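Local coordinates for viral CASP8 and FADD-like apoptosis regulator (Molluscum contagiosum virus subtype 1, PDB 2BBR), which blocks host death-receptor apoptosis by interfering with caspase-8 recruitment and activation at the death-inducing signaling complex, and suppresses NF-kappa-B activation, at residues A[151-162]-A[170-180]. Residues are numbered along the deposited sequence; the frame is centred on the assembly and turned at random.
Sequences PSSVSVLADMLR and CQQLVEYEQQE
Leu173 points from helix 170-180 into a hollow lined by Val154, Leu157, Ala158 and Leu161. Its CD2 branch reaches CB of Leu157 (3.6 Å) and the backbone N of Ala158. Leu161 crosses Leu173 at about a right angle and touches CD2 through its own CD1. The small CB of Ala158 sits among Leu173 CB, Cys170 SG and Val174 CG2, so the backbones come close here. Cys170 fills the next gap, between Ala158 and Arg162. Its SG is anti to the backbone N (chi1 173°) and lies over one face of the Arg162 guanidinium, 3.5 Å from NH2. The edge of that guanidinium is held by a salt bridge from NH1 to Asp159 OD1.

Val154, at the N-cap of helix 155-162, packs beside Leu173. Its CG2 lies 3.5 Å from the carbonyl O of Leu173 and also touches the edge of the Tyr176 ring. The extended Glu177 side chain runs past Val154 in the opposite direction. Val154 N donates to Glu177 OE1 at 2.9 Å, meeting the carboxylate from above its plane. One water joins Glu177 OE2 to the hydroxyls of Ser153 and Ser155. Tyr176 OH donates to Pro151 O at 2.6 Å, in the carbonyl plane, which ties the loop to the helix. A second water joins Ser152 O to Glu177 O, and a third Ser152 OG to Glu180 OE1. Glu180 OE2 is hydrogen-bonded to His194 of the C-terminal tag.

Tyr176 also packs on helix 95-104, and Leu157 on helix 136-145. Segments 155-162 and 170-180 run nearly antiparallel at 160°, their axes 8.5 Å apart at closest approach. They belong to helices 155-163 and 167-187, the last two of the second death effector domain, a helical bundle of the death-fold superfamily.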
loop_
_atom_site.group_PDB
_atom_site.type_symbol
_atom_site.label_atom_id
_atom_site.label_comp_id
_atom_site.label_asym_id
_atom_site.label_seq_id
_atom_site.Cartn_x
_atom_site.Cartn_y
_atom_site.Cartn_z
ATOM N N PRO A 151 -8.256 5.566 6.073
ATOM C CA PRO A 151 -8.491 4.119 6.037
ATOM C C PRO A 151 -9.963 3.731 6.215
ATOM O O PRO A 151 -10.366 2.624 5.853
ATOM C CB PRO A 151 -7.604 3.601 7.168
ATOM C CG PRO A 151 -6.469 4.588 7.169
ATOM C CD PRO A 151 -7.193 5.902 7.036
ATOM N N SER A 152 -10.767 4.640 6.754
ATOM C CA SER A 152 -12.188 4.375 6.975
ATOM C C SER A 152 -13.095 4.982 5.906
ATOM O O SER A 152 -14.261 4.605 5.787
ATOM C CB SER A 152 -12.615 4.913 8.345
ATOM O OG SER A 152 -11.857 4.322 9.383
ATOM N N SER A 153 -12.561 5.918 5.129
ATOM C CA SER A 153 -13.349 6.587 4.102
ATOM C C SER A 153 -12.579 6.769 2.806
ATOM O O SER A 153 -11.608 7.526 2.758
ATOM C CB SER A 153 -13.803 7.954 4.614
ATOM O OG SER A 153 -14.441 8.700 3.592
ATOM N N VAL A 154 -13.013 6.079 1.756
ATOM C CA VAL A 154 -12.356 6.188 0.462
ATOM C C VAL A 154 -13.356 6.535 -0.639
ATOM O O VAL A 154 -13.025 6.465 -1.819
ATOM C CB VAL A 154 -11.613 4.871 0.090
ATOM C CG1 VAL A 154 -10.510 4.596 1.102
ATOM C CG2 VAL A 154 -12.588 3.705 0.033
ATOM N N SER A 155 -14.566 6.938 -0.256
ATOM C CA SER A 155 -15.593 7.267 -1.238
ATOM C C SER A 155 -15.187 8.358 -2.225
ATOM O O SER A 155 -15.616 8.333 -3.374
ATOM C CB SER A 155 -16.909 7.653 -0.545
ATOM O OG SER A 155 -16.769 8.828 0.226
ATOM N N VAL A 156 -14.370 9.315 -1.793
ATOM C CA VAL A 156 -13.939 10.366 -2.708
ATOM C C VAL A 156 -13.141 9.735 -3.847
ATOM O O VAL A 156 -13.327 10.081 -5.017
ATOM C CB VAL A 156 -13.077 11.431 -1.989
ATOM C CG1 VAL A 156 -12.436 12.361 -3.011
ATOM C CG2 VAL A 156 -13.949 12.232 -1.027
ATOM N N LEU A 157 -12.252 8.809 -3.502
ATOM C CA LEU A 157 -11.455 8.124 -4.510
ATOM C C LEU A 157 -12.332 7.216 -5.365
ATOM O O LEU A 157 -12.124 7.100 -6.571
ATOM C CB LEU A 157 -10.349 7.300 -3.851
ATOM C CG LEU A 157 -8.968 7.951 -3.808
ATOM C CD1 LEU A 157 -8.019 7.097 -2.988
ATOM C CD2 LEU A 157 -8.448 8.127 -5.233
ATOM N N ALA A 158 -13.306 6.560 -4.740
ATOM C CA ALA A 158 -14.219 5.700 -5.488
ATOM C C ALA A 158 -14.965 6.556 -6.512
ATOM O O ALA A 158 -15.153 6.146 -7.660
ATOM C CB ALA A 158 -15.208 5.030 -4.544
ATOM N N ASP A 159 -15.389 7.744 -6.087
ATOM C CA ASP A 159 -16.100 8.666 -6.968
ATOM C C ASP A 159 -15.224 9.074 -8.145
ATOM O O ASP A 159 -15.697 9.183 -9.278
ATOM C CB ASP A 159 -16.518 9.939 -6.223
ATOM C CG ASP A 159 -17.584 9.693 -5.177
ATOM O OD1 ASP A 159 -18.299 8.674 -5.265
ATOM O OD2 ASP A 159 -17.716 10.542 -4.273
ATOM N N MET A 160 -13.948 9.324 -7.872
ATOM C CA MET A 160 -13.014 9.712 -8.916
ATOM C C MET A 160 -12.861 8.581 -9.930
ATOM O O MET A 160 -12.832 8.817 -11.138
ATOM C CB MET A 160 -11.659 10.066 -8.298
ATOM C CG MET A 160 -11.667 11.382 -7.530
ATOM S SD MET A 160 -10.270 11.607 -6.397
ATOM C CE MET A 160 -8.879 11.408 -7.518
ATOM N N LEU A 161 -12.770 7.352 -9.437
ATOM C CA LEU A 161 -12.634 6.199 -10.316
ATOM C C LEU A 161 -13.905 5.990 -11.140
ATOM O O LEU A 161 -13.840 5.580 -12.301
ATOM C CB LEU A 161 -12.304 4.955 -9.487
ATOM C CG LEU A 161 -10.906 4.991 -8.853
ATOM C CD1 LEU A 161 -10.802 3.962 -7.739
ATOM C CD2 LEU A 161 -9.855 4.739 -9.931
ATOM N N ARG A 162 -15.059 6.277 -10.542
ATOM C CA ARG A 162 -16.323 6.133 -11.256
ATOM C C ARG A 162 -16.371 7.144 -12.406
ATOM O O ARG A 162 -16.785 6.817 -13.516
ATOM C CB ARG A 162 -17.509 6.365 -10.317
ATOM C CG ARG A 162 -18.854 6.068 -10.968
ATOM C CD ARG A 162 -20.035 6.369 -10.051
ATOM N NE ARG A 162 -19.995 5.596 -8.814
ATOM C CZ ARG A 162 -19.669 6.095 -7.626
ATOM N NH1 ARG A 162 -19.353 7.376 -7.505
ATOM N NH2 ARG A 162 -19.656 5.309 -6.558
ATOM N N CYS A 170 -13.703 1.262 -8.843
ATOM C CA CYS A 170 -14.623 1.949 -7.947
ATOM C C CYS A 170 -15.263 0.918 -7.021
ATOM O O CYS A 170 -15.315 1.104 -5.805
ATOM C CB CYS A 170 -15.721 2.653 -8.749
ATOM S SG CYS A 170 -17.053 3.375 -7.754
ATOM N N GLN A 171 -15.743 -0.175 -7.605
ATOM C CA GLN A 171 -16.386 -1.224 -6.831
ATOM C C GLN A 171 -15.465 -1.812 -5.766
ATOM O O GLN A 171 -15.909 -2.100 -4.657
ATOM C CB GLN A 171 -16.894 -2.332 -7.752
ATOM C CG GLN A 171 -17.634 -3.439 -7.021
ATOM C CD GLN A 171 -18.206 -4.469 -7.968
ATOM O OE1 GLN A 171 -17.903 -5.657 -7.867
ATOM N NE2 GLN A 171 -19.038 -4.018 -8.899
ATOM N N GLN A 172 -14.190 -2.003 -6.092
ATOM C CA GLN A 172 -13.267 -2.540 -5.098
ATOM C C GLN A 172 -13.197 -1.618 -3.888
ATOM O O GLN A 172 -13.146 -2.080 -2.748
ATOM C CB GLN A 172 -11.865 -2.695 -5.680
ATOM C CG GLN A 172 -11.721 -3.782 -6.718
ATOM C CD GLN A 172 -10.280 -3.964 -7.134
ATOM O OE1 GLN A 172 -9.414 -4.222 -6.299
ATOM N NE2 GLN A 172 -10.011 -3.828 -8.426
ATOM N N LEU A 173 -13.173 -0.312 -4.136
ATOM C CA LEU A 173 -13.108 0.648 -3.043
ATOM C C LEU A 173 -14.412 0.746 -2.263
ATOM O O LEU A 173 -14.385 0.877 -1.041
ATOM C CB LEU A 173 -12.698 2.030 -3.556
ATOM C CG LEU A 173 -11.192 2.308 -3.562
ATOM C CD1 LEU A 173 -10.482 1.382 -4.535
ATOM C CD2 LEU A 173 -10.956 3.764 -3.932
ATOM N N VAL A 174 -15.547 0.702 -2.956
ATOM C CA VAL A 174 -16.837 0.762 -2.275
ATOM C C VAL A 174 -16.985 -0.469 -1.382
ATOM O O VAL A 174 -17.401 -0.369 -0.223
ATOM C CB VAL A 174 -18.013 0.807 -3.282
ATOM C CG1 VAL A 174 -19.337 0.597 -2.552
ATOM C CG2 VAL A 174 -18.023 2.148 -4.001
ATOM N N GLU A 175 -16.633 -1.629 -1.922
ATOM C CA GLU A 175 -16.728 -2.860 -1.156
ATOM C C GLU A 175 -15.798 -2.833 0.047
ATOM O O GLU A 175 -16.161 -3.309 1.125
ATOM C CB GLU A 175 -16.431 -4.061 -2.050
ATOM C CG GLU A 175 -17.572 -4.355 -3.016
ATOM C CD GLU A 175 -17.290 -5.517 -3.943
ATOM O OE1 GLU A 175 -18.222 -5.940 -4.660
ATOM O OE2 GLU A 175 -16.140 -6.002 -3.962
ATOM N N TYR A 176 -14.601 -2.279 -0.130
ATOM C CA TYR A 176 -13.658 -2.177 0.973
ATOM C C TYR A 176 -14.236 -1.297 2.075
ATOM O O TYR A 176 -14.187 -1.655 3.251
ATOM C CB TYR A 176 -12.325 -1.566 0.518
ATOM C CG TYR A 176 -11.514 -1.076 1.698
ATOM C CD1 TYR A 176 -10.905 -1.978 2.565
ATOM C CD2 TYR A 176 -11.484 0.280 2.036
ATOM C CE1 TYR A 176 -10.301 -1.551 3.743
ATOM C CE2 TYR A 176 -10.882 0.718 3.216
ATOM C CZ TYR A 176 -10.299 -0.208 4.067
ATOM O OH TYR A 176 -9.760 0.188 5.268
ATOM N N GLU A 177 -14.775 -0.139 1.704
ATOM C CA GLU A 177 -15.315 0.757 2.716
ATOM C C GLU A 177 -16.447 0.101 3.485
ATOM O O GLU A 177 -16.540 0.253 4.704
ATOM C CB GLU A 177 -15.790 2.076 2.099
ATOM C CG GLU A 177 -16.165 3.094 3.170
ATOM C CD GLU A 177 -16.352 4.499 2.645
ATOM O OE1 GLU A 177 -15.613 4.908 1.726
ATOM O OE2 GLU A 177 -17.227 5.211 3.178
ATOM N N GLN A 178 -17.305 -0.628 2.780
ATOM C CA GLN A 178 -18.416 -1.313 3.428
ATOM C C GLN A 178 -17.909 -2.421 4.350
ATOM O O GLN A 178 -18.438 -2.614 5.447
ATOM C CB GLN A 178 -19.367 -1.884 2.376
ATOM C CG GLN A 178 -20.119 -0.828 1.584
ATOM C CD GLN A 178 -20.926 0.090 2.474
ATOM O OE1 GLN A 178 -20.401 1.059 3.025
ATOM N NE2 GLN A 178 -22.206 -0.223 2.637
ATOM N N GLN A 179 -16.880 -3.143 3.921
ATOM C CA GLN A 179 -16.310 -4.206 4.741
ATOM C C GLN A 179 -15.678 -3.634 6.006
ATOM O O GLN A 179 -15.837 -4.188 7.095
ATOM C CB GLN A 179 -15.256 -4.982 3.946
ATOM C CG GLN A 179 -15.837 -5.898 2.882
ATOM C CD GLN A 179 -14.771 -6.522 2.005
ATOM O OE1 GLN A 179 -13.741 -6.984 2.496
ATOM N NE2 GLN A 179 -15.019 -6.550 0.702
ATOM N N GLU A 180 -14.950 -2.531 5.862
ATOM C CA GLU A 180 -14.315 -1.900 7.012
ATOM C C GLU A 180 -15.373 -1.385 7.986
ATOM O O GLU A 180 -15.224 -1.517 9.199
ATOM C CB GLU A 180 -13.411 -0.749 6.554
ATOM C CG GLU A 180 -12.923 0.142 7.693
ATOM C CD GLU A 180 -12.099 -0.601 8.735
ATOM O OE1 GLU A 180 -11.911 -0.047 9.841
ATOM O OE2 GLU A 180 -11.630 -1.725 8.455
HETATM O O HOH W 1 -15.441 2.263 6.567
HETATM O O HOH W 2 -13.225 2.165 10.546
HETATM O O HOH W 3 -16.866 7.814 2.938
#